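6-phosphogluconolactonase (Leishmania braziliensis, PDB 3CSS) probably catalyses hydrolysis of 6-phosphogluconolactone to 6-phosphogluconate, the second step of the oxidative pentose phosphate pathway. Local coordinates at residues 82-87 / 91-96; 51-56 / 158-163; 105-110 / 127-132. All coordinates share one frame; numbering follows the deposited sequence. Where two conformers were deposited one is given.

Contact 1 of 3, residues 82-87 / 91-96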
loop_
_atom_site.group_PDB
_atom_site.type_symbol
_atom_site.label_atom_id
_atom_site.label_comp_id
_atom_site.label_asym_id
_atom_site.label_seq_id
_atom_site.Cartn_x
_atom_site.Cartn_y
_atom_site.Cartn_z
ATOM N N ASP A 82 7.458 15.970 -7.876
ATOM C CA ASP A 82 7.039 16.296 -9.251
ATOM C C ASP A 82 7.574 15.302 -10.308
ATOM O O ASP A 82 7.283 15.452 -11.500
ATOM C CB ASP A 82 7.326 17.776 -9.627
ATOM C CG ASP A 82 8.731 18.231 -9.282
ATOM O OD1 ASP A 82 9.542 17.404 -8.816
ATOM O OD2 ASP A 82 9.023 19.436 -9.480
ATOM N N ASP A 83 8.330 14.287 -9.872
ATOM C CA ASP A 83 8.803 13.229 -10.764
ATOM C C ASP A 83 7.604 12.360 -11.091
ATOM O O ASP A 83 6.884 11.922 -10.199
ATOM C CB ASP A 83 9.923 12.396 -10.118
ATOM C CG ASP A 83 10.658 11.502 -11.121
ATOM O OD1 ASP A 83 10.006 10.703 -11.836
ATOM O OD2 ASP A 83 11.908 11.592 -11.185
ATOM N N GLU A 84 7.398 12.117 -12.380
ATOM C CA GLU A 84 6.210 11.407 -12.847
ATOM C C GLU A 84 6.174 9.942 -12.377
ATOM O O GLU A 84 5.108 9.328 -12.300
ATOM C CB GLU A 84 6.112 11.505 -14.376
ATOM C CG GLU A 84 4.877 10.855 -14.959
ATOM C CD GLU A 84 4.400 11.510 -16.238
ATOM O OE1 GLU A 84 4.942 12.575 -16.628
ATOM O OE2 GLU A 84 3.463 10.952 -16.849
ATOM N N GLN A 85 7.333 9.389 -12.035
ATOM C CA GLN A 85 7.400 8.028 -11.506
ATOM C C GLN A 85 7.298 7.945 -9.973
ATOM O O GLN A 85 7.467 6.861 -9.400
ATOM C CB GLN A 85 8.674 7.340 -11.999
ATOM C CG GLN A 85 8.569 6.895 -13.448
ATOM C CD GLN A 85 9.723 6.014 -13.851
ATOM O OE1 GLN A 85 10.828 6.498 -14.084
ATOM N NE2 GLN A 85 9.475 4.703 -13.918
ATOM N N SER A 86 7.010 9.063 -9.307
ATOM C CA SER A 86 6.633 9.007 -7.895
ATOM C C SER A 86 5.142 8.660 -7.766
ATOM O O SER A 86 4.314 9.061 -8.599
ATOM C CB SER A 86 6.939 10.316 -7.162
ATOM O OG SER A 86 5.993 11.296 -7.474
ATOM N N ASN A 87 4.816 7.934 -6.700
ATOM C CA ASN A 87 3.420 7.596 -6.400
ATOM C C ASN A 87 2.639 8.860 -6.027
ATOM O O ASN A 87 1.463 8.978 -6.347
ATOM C CB ASN A 87 3.304 6.530 -5.301
ATOM C CG ASN A 87 3.868 5.180 -5.719
ATOM O OD1 ASN A 87 3.870 4.833 -6.905
ATOM N ND2 ASN A 87 4.299 4.394 -4.742
ATOM N N ALA A 91 -0.856 9.982 -7.659
ATOM C CA ALA A 91 -2.020 10.180 -6.782
ATOM C C ALA A 91 -2.560 11.611 -6.825
ATOM O O ALA A 91 -3.767 11.837 -6.747
ATOM C CB ALA A 91 -1.641 9.831 -5.344
ATOM N N THR A 92 -1.644 12.570 -6.940
ATOM C CA THR A 92 -1.987 13.990 -7.008
ATOM C C THR A 92 -2.735 14.307 -8.296
ATOM O O THR A 92 -3.788 14.947 -8.257
ATOM C CB THR A 92 -0.722 14.875 -6.831
ATOM O OG1 THR A 92 -0.218 14.715 -5.503
ATOM C CG2 THR A 92 -1.050 16.344 -7.054
ATOM N N LYS A 93 -2.200 13.866 -9.434
ATOM C CA LYS A 93 -2.843 14.101 -10.728
ATOM C C LYS A 93 -4.225 13.473 -10.772
ATOM O O LYS A 93 -5.182 14.076 -11.286
ATOM C CB LYS A 93 -1.993 13.569 -11.880
ATOM C CG LYS A 93 -0.718 14.351 -12.117
ATOM C CD LYS A 93 -0.011 13.859 -13.365
ATOM C CE LYS A 93 1.397 14.448 -13.482
ATOM N NZ LYS A 93 1.839 14.526 -14.906
ATOM N N ALA A 94 -4.329 12.266 -10.219
ATOM C CA ALA A 94 -5.581 11.535 -10.244
ATOM C C ALA A 94 -6.592 12.085 -9.245
ATOM O O ALA A 94 -7.791 12.057 -9.525
ATOM C CB ALA A 94 -5.354 10.027 -10.016
ATOM N N LEU A 95 -6.126 12.594 -8.098
ATOM C CA LEU A 95 -7.042 12.840 -6.982
ATOM C C LEU A 95 -6.627 13.919 -5.976
ATOM O O LEU A 95 -7.428 14.803 -5.649
ATOM C CB LEU A 95 -7.291 11.511 -6.245
ATOM C CG LEU A 95 -8.015 11.574 -4.896
ATOM C CD1 LEU A 95 -9.471 12.037 -5.082
ATOM C CD2 LEU A 95 -7.963 10.255 -4.164
ATOM N N LEU A 96 -5.403 13.838 -5.454
ATOM C CA LEU A 96 -5.027 14.629 -4.281
ATOM C C LEU A 96 -4.883 16.111 -4.581
ATOM O O LEU A 96 -4.888 16.944 -3.670
ATOM C CB LEU A 96 -3.742 14.077 -3.617
ATOM C CG LEU A 96 -3.771 12.617 -3.170
ATOM C CD1 LEU A 96 -2.462 12.238 -2.498
ATOM C CD2 LEU A 96 -4.928 12.374 -2.194
#
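Ala91 N donates to Asn87 O over 2.8 Å, a helical i to i+4 bond at the start of helix 87-96, and Ala91 CB rests beside the same carbonyl oxygen. The Asn87 amide is held at both ends, ND2 by Asp75 O and OD1 by Gly46 N. Ser86 occupies the N-cap, its OG accepting from Ser89 N. Ser86 OG also donates to Asp83 O at 2.9 Å, lying in the carbonyl plane, while Ser86 N reaches the same oxygen at 3.0 Å to close a type I turn from Asp83 to Ser86. An Asx turn is built into it: Gln85 N meets the anti lone pair of Asp83 OD1 at 3.0 Å (N-H...O angle 163°). In this α/β fold of the glucosamine-6-phosphate isomerase family, the loop from strand 69-77 ends in this turn, directly before helix 87-96. On the exposed side, the extended chain of Lys93 runs at about a right angle to that of Glu84. In Glu84, CG lies opposite the backbone N (chi1 -177°), and the extended chain brings the carboxylate nearer Lys93. Lys93 NZ stays 4.0 Å from Glu84 OE1, too far for a salt bridge, and with two conformers deposited for Glu84 this approach is doubtful.

Contact 2 of 3, residues 51-56 / 158-163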
loop_
_atom_site.group_PDB
_atom_site.type_symbol
_atom_site.label_atom_id
_atom_site.label_comp_id
_atom_site.label_asym_id
_atom_site.label_seq_id
_atom_site.Cartn_x
_atom_site.Cartn_y
_atom_site.Cartn_z
ATOM N N ARG A 51 -6.872 4.415 -11.830
ATOM C CA ARG A 51 -8.258 4.585 -12.224
ATOM C C ARG A 51 -9.200 4.666 -11.019
ATOM O O ARG A 51 -10.116 5.480 -11.050
ATOM C CB ARG A 51 -8.677 3.559 -13.254
ATOM C CG ARG A 51 -8.056 3.877 -14.582
ATOM C CD ARG A 51 -7.927 2.647 -15.392
ATOM N NE ARG A 51 -9.228 2.015 -15.526
ATOM C CZ ARG A 51 -9.520 1.154 -16.483
ATOM N NH1 ARG A 51 -8.586 0.829 -17.362
ATOM N NH2 ARG A 51 -10.728 0.629 -16.550
ATOM N N LEU A 52 -8.927 3.920 -9.946
ATOM C CA LEU A 52 -9.672 4.078 -8.697
ATOM C C LEU A 52 -9.628 5.522 -8.199
ATOM O O LEU A 52 -10.660 6.113 -7.857
ATOM C CB LEU A 52 -9.112 3.153 -7.625
ATOM C CG LEU A 52 -9.619 3.341 -6.200
ATOM C CD1 LEU A 52 -11.133 3.113 -6.102
ATOM C CD2 LEU A 52 -8.845 2.412 -5.258
ATOM N N TYR A 53 -8.432 6.085 -8.145
ATOM C CA TYR A 53 -8.253 7.449 -7.683
ATOM C C TYR A 53 -9.040 8.454 -8.540
ATOM O O TYR A 53 -9.683 9.365 -8.005
ATOM C CB TYR A 53 -6.770 7.807 -7.591
ATOM C CG TYR A 53 -5.951 6.865 -6.721
ATOM C CD1 TYR A 53 -6.554 6.038 -5.745
ATOM C CD2 TYR A 53 -4.577 6.810 -6.855
ATOM C CE1 TYR A 53 -5.807 5.181 -4.968
ATOM C CE2 TYR A 53 -3.811 5.938 -6.062
ATOM C CZ TYR A 53 -4.428 5.124 -5.133
ATOM O OH TYR A 53 -3.679 4.248 -4.361
ATOM N N GLU A 54 -9.010 8.262 -9.855
ATOM C CA GLU A 54 -9.761 9.106 -10.773
ATOM C C GLU A 54 -11.259 9.013 -10.489
ATOM O O GLU A 54 -11.978 10.022 -10.506
ATOM C CB GLU A 54 -9.432 8.722 -12.222
ATOM C CG GLU A 54 -7.999 9.066 -12.610
ATOM C CD GLU A 54 -7.649 8.658 -14.009
ATOM O OE1 GLU A 54 -8.503 8.046 -14.678
ATOM O OE2 GLU A 54 -6.525 8.969 -14.437
ATOM N N GLU A 55 -11.727 7.799 -10.227
ATOM C CA GLU A 55 -13.142 7.583 -9.939
ATOM C C GLU A 55 -13.538 8.241 -8.614
ATOM O O GLU A 55 -14.577 8.883 -8.530
ATOM C CB GLU A 55 -13.489 6.102 -9.926
ATOM C CG GLU A 55 -14.979 5.842 -9.784
ATOM C CD GLU A 55 -15.353 4.475 -10.242
ATOM O OE1 GLU A 55 -14.443 3.745 -10.705
ATOM O OE2 GLU A 55 -16.551 4.132 -10.150
ATOM N N LEU A 56 -12.713 8.090 -7.578
ATOM C CA LEU A 56 -12.945 8.821 -6.326
ATOM C C LEU A 56 -12.997 10.339 -6.549
ATOM O O LEU A 56 -13.824 11.054 -5.961
ATOM C CB LEU A 56 -11.847 8.505 -5.315
ATOM C CG LEU A 56 -11.833 7.076 -4.768
ATOM C CD1 LEU A 56 -10.522 6.840 -3.980
ATOM C CD2 LEU A 56 -13.075 6.776 -3.894
ATOM N N ILE A 158 -7.877 1.205 5.969
ATOM C CA ILE A 158 -7.798 0.525 4.678
ATOM C C ILE A 158 -6.419 0.712 4.076
ATOM O O ILE A 158 -5.990 1.844 3.848
ATOM C CB ILE A 158 -8.841 1.066 3.662
ATOM C CG1 ILE A 158 -10.254 0.902 4.211
ATOM C CG2 ILE A 158 -8.654 0.375 2.269
ATOM C CD1 ILE A 158 -11.307 1.593 3.388
ATOM N N VAL A 159 -5.738 -0.408 3.833
ATOM C CA VAL A 159 -4.486 -0.433 3.079
ATOM C C VAL A 159 -4.769 -0.970 1.683
ATOM O O VAL A 159 -5.175 -2.125 1.519
ATOM C CB VAL A 159 -3.363 -1.277 3.765
ATOM C CG1 VAL A 159 -2.082 -1.261 2.898
ATOM C CG2 VAL A 159 -3.083 -0.792 5.207
ATOM N N LEU A 160 -4.542 -0.136 0.675
ATOM C CA LEU A 160 -4.618 -0.572 -0.688
ATOM C C LEU A 160 -3.248 -1.127 -1.073
ATOM O O LEU A 160 -2.222 -0.530 -0.711
ATOM C CB LEU A 160 -4.954 0.595 -1.604
ATOM C CG LEU A 160 -6.307 1.259 -1.390
ATOM C CD1 LEU A 160 -6.400 2.473 -2.328
ATOM C CD2 LEU A 160 -7.408 0.255 -1.685
ATOM N N LEU A 161 -3.236 -2.230 -1.825
ATOM C CA LEU A 161 -2.004 -2.885 -2.235
ATOM C C LEU A 161 -2.111 -3.382 -3.666
ATOM O O LEU A 161 -3.200 -3.529 -4.205
ATOM C CB LEU A 161 -1.688 -4.086 -1.317
ATOM C CG LEU A 161 -1.361 -3.833 0.149
ATOM C CD1 LEU A 161 -1.236 -5.204 0.809
ATOM C CD2 LEU A 161 -0.082 -3.014 0.302
ATOM N N GLY A 162 -0.956 -3.602 -4.280
ATOM C CA GLY A 162 -0.857 -4.368 -5.490
ATOM C C GLY A 162 0.084 -5.533 -5.338
ATOM O O GLY A 162 0.730 -5.687 -4.301
ATOM N N PHE A 163 0.195 -6.327 -6.392
ATOM C CA PHE A 163 1.190 -7.393 -6.463
ATOM C C PHE A 163 2.084 -7.136 -7.657
ATOM O O PHE A 163 1.589 -6.821 -8.743
ATOM C CB PHE A 163 0.545 -8.765 -6.686
ATOM C CG PHE A 163 -0.153 -9.369 -5.484
ATOM C CD1 PHE A 163 0.272 -9.142 -4.175
ATOM C CD2 PHE A 163 -1.201 -10.229 -5.690
ATOM C CE1 PHE A 163 -0.392 -9.779 -3.118
ATOM C CE2 PHE A 163 -1.846 -10.858 -4.662
ATOM C CZ PHE A 163 -1.435 -10.645 -3.379
#
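Leu160 points from strand 158-162 toward helix 50-59, where one methyl, CD1, meets both Leu52 and Tyr53. This is helix-on-sheet packing within the α/β fold of a family placed in the Rossmann clan: the helix belongs to the crossover joining the parallel strands 39-43 and 69-77, and it lies against a face of the central sheet. Leucine meets leucine tip to tip, with Leu52 CD2 3.8 Å from Leu160 CD1. On Leu52, CG stands opposite the backbone N (chi1 171°), which sends the branch out from the helix toward the strand. The tyrosine arrives differently. Tyr53 CB does not point at the strand, but the ring reaches there, and Leu160 CD1 lies at the ring edge, in plane, 3.8 Å from Tyr53 CE1. The methyl therefore meets the phenol rim and not its π face. Met90, Ala94 and Leu95 of helix 87-96 also pack against this tyrosine, and Val216 of the neighbouring strand 214-219 lies beside Leu160. The three contacting residues are buried, and across the contact only apolar carbons and the phenol oxygen meet. That oxygen is satisfied by Ser44 O, just beyond strand 39-43, a bond that should limit swinging of the ring. Tyr53 OH remains close to the leucine as well, 3.8 Å from Leu160 CD1.

Contact 3 of 3, residues 105-110 / 127-132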
loop_
_atom_site.group_PDB
_atom_site.type_symbol
_atom_site.label_atom_id
_atom_site.label_comp_id
_atom_site.label_asym_id
_atom_site.label_seq_id
_atom_site.Cartn_x
_atom_site.Cartn_y
_atom_site.Cartn_z
ATOM N N ILE A 105 -0.783 13.148 4.504
ATOM C CA ILE A 105 0.513 13.094 5.162
ATOM C C ILE A 105 1.610 12.982 4.106
ATOM O O ILE A 105 1.629 12.038 3.305
ATOM C CB ILE A 105 0.587 11.926 6.180
ATOM C CG1 ILE A 105 -0.579 12.001 7.182
ATOM C CG2 ILE A 105 1.922 11.919 6.912
ATOM C CD1 ILE A 105 -0.691 13.289 7.952
ATOM N N SER A 106 2.509 13.958 4.080
ATOM C CA SER A 106 3.560 13.985 3.072
ATOM C C SER A 106 4.806 13.234 3.530
ATOM O O SER A 106 5.089 13.135 4.726
ATOM C CB SER A 106 3.928 15.431 2.726
ATOM O OG SER A 106 4.471 16.100 3.835
ATOM N N ILE A 107 5.544 12.709 2.554
ATOM C CA ILE A 107 6.866 12.128 2.775
ATOM C C ILE A 107 7.900 13.155 2.322
ATOM O O ILE A 107 7.812 13.679 1.212
ATOM C CB ILE A 107 7.078 10.820 1.970
ATOM C CG1 ILE A 107 6.064 9.750 2.398
ATOM C CG2 ILE A 107 8.500 10.294 2.172
ATOM C CD1 ILE A 107 6.077 8.481 1.535
ATOM N N ASP A 108 8.873 13.427 3.184
ATOM C CA ASP A 108 9.998 14.300 2.865
ATOM C C ASP A 108 11.136 13.462 2.271
ATOM O O ASP A 108 11.798 12.727 2.992
ATOM C CB ASP A 108 10.444 15.025 4.140
ATOM C CG ASP A 108 11.523 16.043 3.896
ATOM O OD1 ASP A 108 11.943 16.229 2.731
ATOM O OD2 ASP A 108 11.949 16.667 4.892
ATOM N N ARG A 109 11.361 13.569 0.961
ATOM C CA ARG A 109 12.332 12.697 0.268
ATOM C C ARG A 109 13.719 13.255 0.130
ATOM O O ARG A 109 14.618 12.554 -0.318
ATOM C CB ARG A 109 11.891 12.377 -1.168
ATOM C CG ARG A 109 10.502 11.891 -1.315
ATOM C CD ARG A 109 9.576 13.002 -1.735
ATOM N NE ARG A 109 8.197 12.591 -1.504
ATOM C CZ ARG A 109 7.505 11.813 -2.326
ATOM N NH1 ARG A 109 8.046 11.363 -3.441
ATOM N NH2 ARG A 109 6.269 11.482 -2.004
ATOM N N ARG A 110 13.893 14.517 0.504
ATOM C CA ARG A 110 15.125 15.287 0.270
ATOM C C ARG A 110 16.401 14.572 0.690
ATOM O O ARG A 110 17.420 14.623 0.013
ATOM C CB ARG A 110 15.065 16.598 1.056
ATOM C CG ARG A 110 14.539 17.798 0.294
ATOM C CD ARG A 110 15.300 19.019 0.754
ATOM N NE ARG A 110 16.717 18.690 0.873
ATOM C CZ ARG A 110 17.601 18.858 -0.101
ATOM N NH1 ARG A 110 17.219 19.389 -1.254
ATOM N NH2 ARG A 110 18.866 18.514 0.083
ATOM N N TRP A 127 16.878 5.187 4.755
ATOM C CA TRP A 127 16.563 5.126 6.186
ATOM C C TRP A 127 16.245 6.491 6.778
ATOM O O TRP A 127 15.350 6.601 7.606
ATOM C CB TRP A 127 17.695 4.479 6.983
ATOM C CG TRP A 127 17.599 2.972 7.106
ATOM C CD1 TRP A 127 18.542 2.063 6.740
ATOM C CD2 TRP A 127 16.502 2.215 7.643
ATOM N NE1 TRP A 127 18.105 0.785 7.012
ATOM C CE2 TRP A 127 16.852 0.850 7.560
ATOM C CE3 TRP A 127 15.252 2.556 8.182
ATOM C CZ2 TRP A 127 16.013 -0.164 8.004
ATOM C CZ3 TRP A 127 14.419 1.545 8.617
ATOM C CH2 TRP A 127 14.798 0.202 8.520
ATOM N N ALA A 128 16.980 7.519 6.368
ATOM C CA ALA A 128 16.725 8.866 6.859
ATOM C C ALA A 128 15.289 9.295 6.524
ATOM O O ALA A 128 14.581 9.826 7.382
ATOM C CB ALA A 128 17.738 9.840 6.278
ATOM N N VAL A 129 14.861 9.037 5.284
ATOM C CA VAL A 129 13.481 9.330 4.854
ATOM C C VAL A 129 12.455 8.458 5.609
ATOM O O VAL A 129 11.447 8.973 6.087
ATOM C CB VAL A 129 13.305 9.160 3.321
ATOM C CG1 VAL A 129 11.846 9.351 2.912
ATOM C CG2 VAL A 129 14.208 10.130 2.570
ATOM N N ALA A 130 12.736 7.160 5.734
ATOM C CA ALA A 130 11.875 6.231 6.477
ATOM C C ALA A 130 11.630 6.696 7.909
ATOM O O ALA A 130 10.497 6.681 8.393
ATOM C CB ALA A 130 12.475 4.805 6.478
ATOM N N GLN A 131 12.705 7.105 8.576
ATOM C CA GLN A 131 12.638 7.501 9.983
ATOM C C GLN A 131 11.807 8.767 10.197
ATOM O O GLN A 131 10.986 8.833 11.111
ATOM C CB GLN A 131 14.044 7.664 10.530
ATOM C CG GLN A 131 14.760 6.329 10.665
ATOM C CD GLN A 131 14.449 5.624 11.976
ATOM O OE1 GLN A 131 13.665 4.658 12.018
ATOM N NE2 GLN A 131 15.081 6.090 13.055
ATOM N N ASP A 132 11.991 9.750 9.323
ATOM C CA ASP A 132 11.203 10.980 9.377
ATOM C C ASP A 132 9.713 10.705 9.107
ATOM O O ASP A 132 8.834 11.304 9.742
ATOM C CB ASP A 132 11.745 12.015 8.382
ATOM C CG ASP A 132 12.997 12.746 8.892
ATOM O OD1 ASP A 132 13.414 12.557 10.070
ATOM O OD2 ASP A 132 13.564 13.540 8.099
HETATM O O HOH W 1 9.853 11.556 5.459
#
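Ile107 CG2 meets Val129 CG1 at 3.6 Å, the two side chains crossing at about a right angle. Here the loop between helices 87-96 and 110-113 lies along helix 123-140, a peripheral helix of the α/β fold, and Ile107 also packs on Leu73 and Glu76 of strand 69-77. The Ile107 carbonyl is used within the loop: Arg109 NE donates to Ile107 O at 3.0 Å, approaching from 45° above the carbonyl plane, although the oxygen lies in the guanidinium plane. At Asp108 both backbone polar atoms turn to Val129, N donating to water 1, which donates to Val129 O, and O directly. Asp108 O sits against the fork of the valine, 3.4 Å from Val129 CG1 and 3.6 Å from Val129 CG2; CG1 stands opposite the backbone N (chi1 175°), which sets both methyls astride the oxygen. On the exposed side Asp108 OD2 is 4.8 Å from Asp132 OD2, while Asp108 OD1 receives a weak capping bond from Arg110 N. Arg109 CB points away from the helix; NH2 forms a salt bridge with Glu76 and NH1 bonds to Leu79 O. Its backbone carbonyl turns back: Arg109 O lies 3.8 Å from Val129 CG2.

In the fold
Along the chain, contact 2 spans the longest loop, from helix 50-59 to strand 158-162, and contacts 1 and 3 follow one another inside it. The centres of contacts 1 and 2 are about 13 Å apart, and helices 50-59 and 87-96 touch between them, Ala94 CB lying 3.6 Å from Tyr53 CB. Contact 3 is about 17 Å from contact 1, centre to centre, and meets it where Ser86 CB approaches Arg109 NH1. Glu76 of strand 69-77 serves both, accepting from Asn87 N and pairing with Arg109. Contacts 2 and 3 stay about 12 Å apart at their nearest atoms. Contact 2 packs helix on sheet, whereas contacts 1 and 3 set loops bordering strand 69-77 against helices.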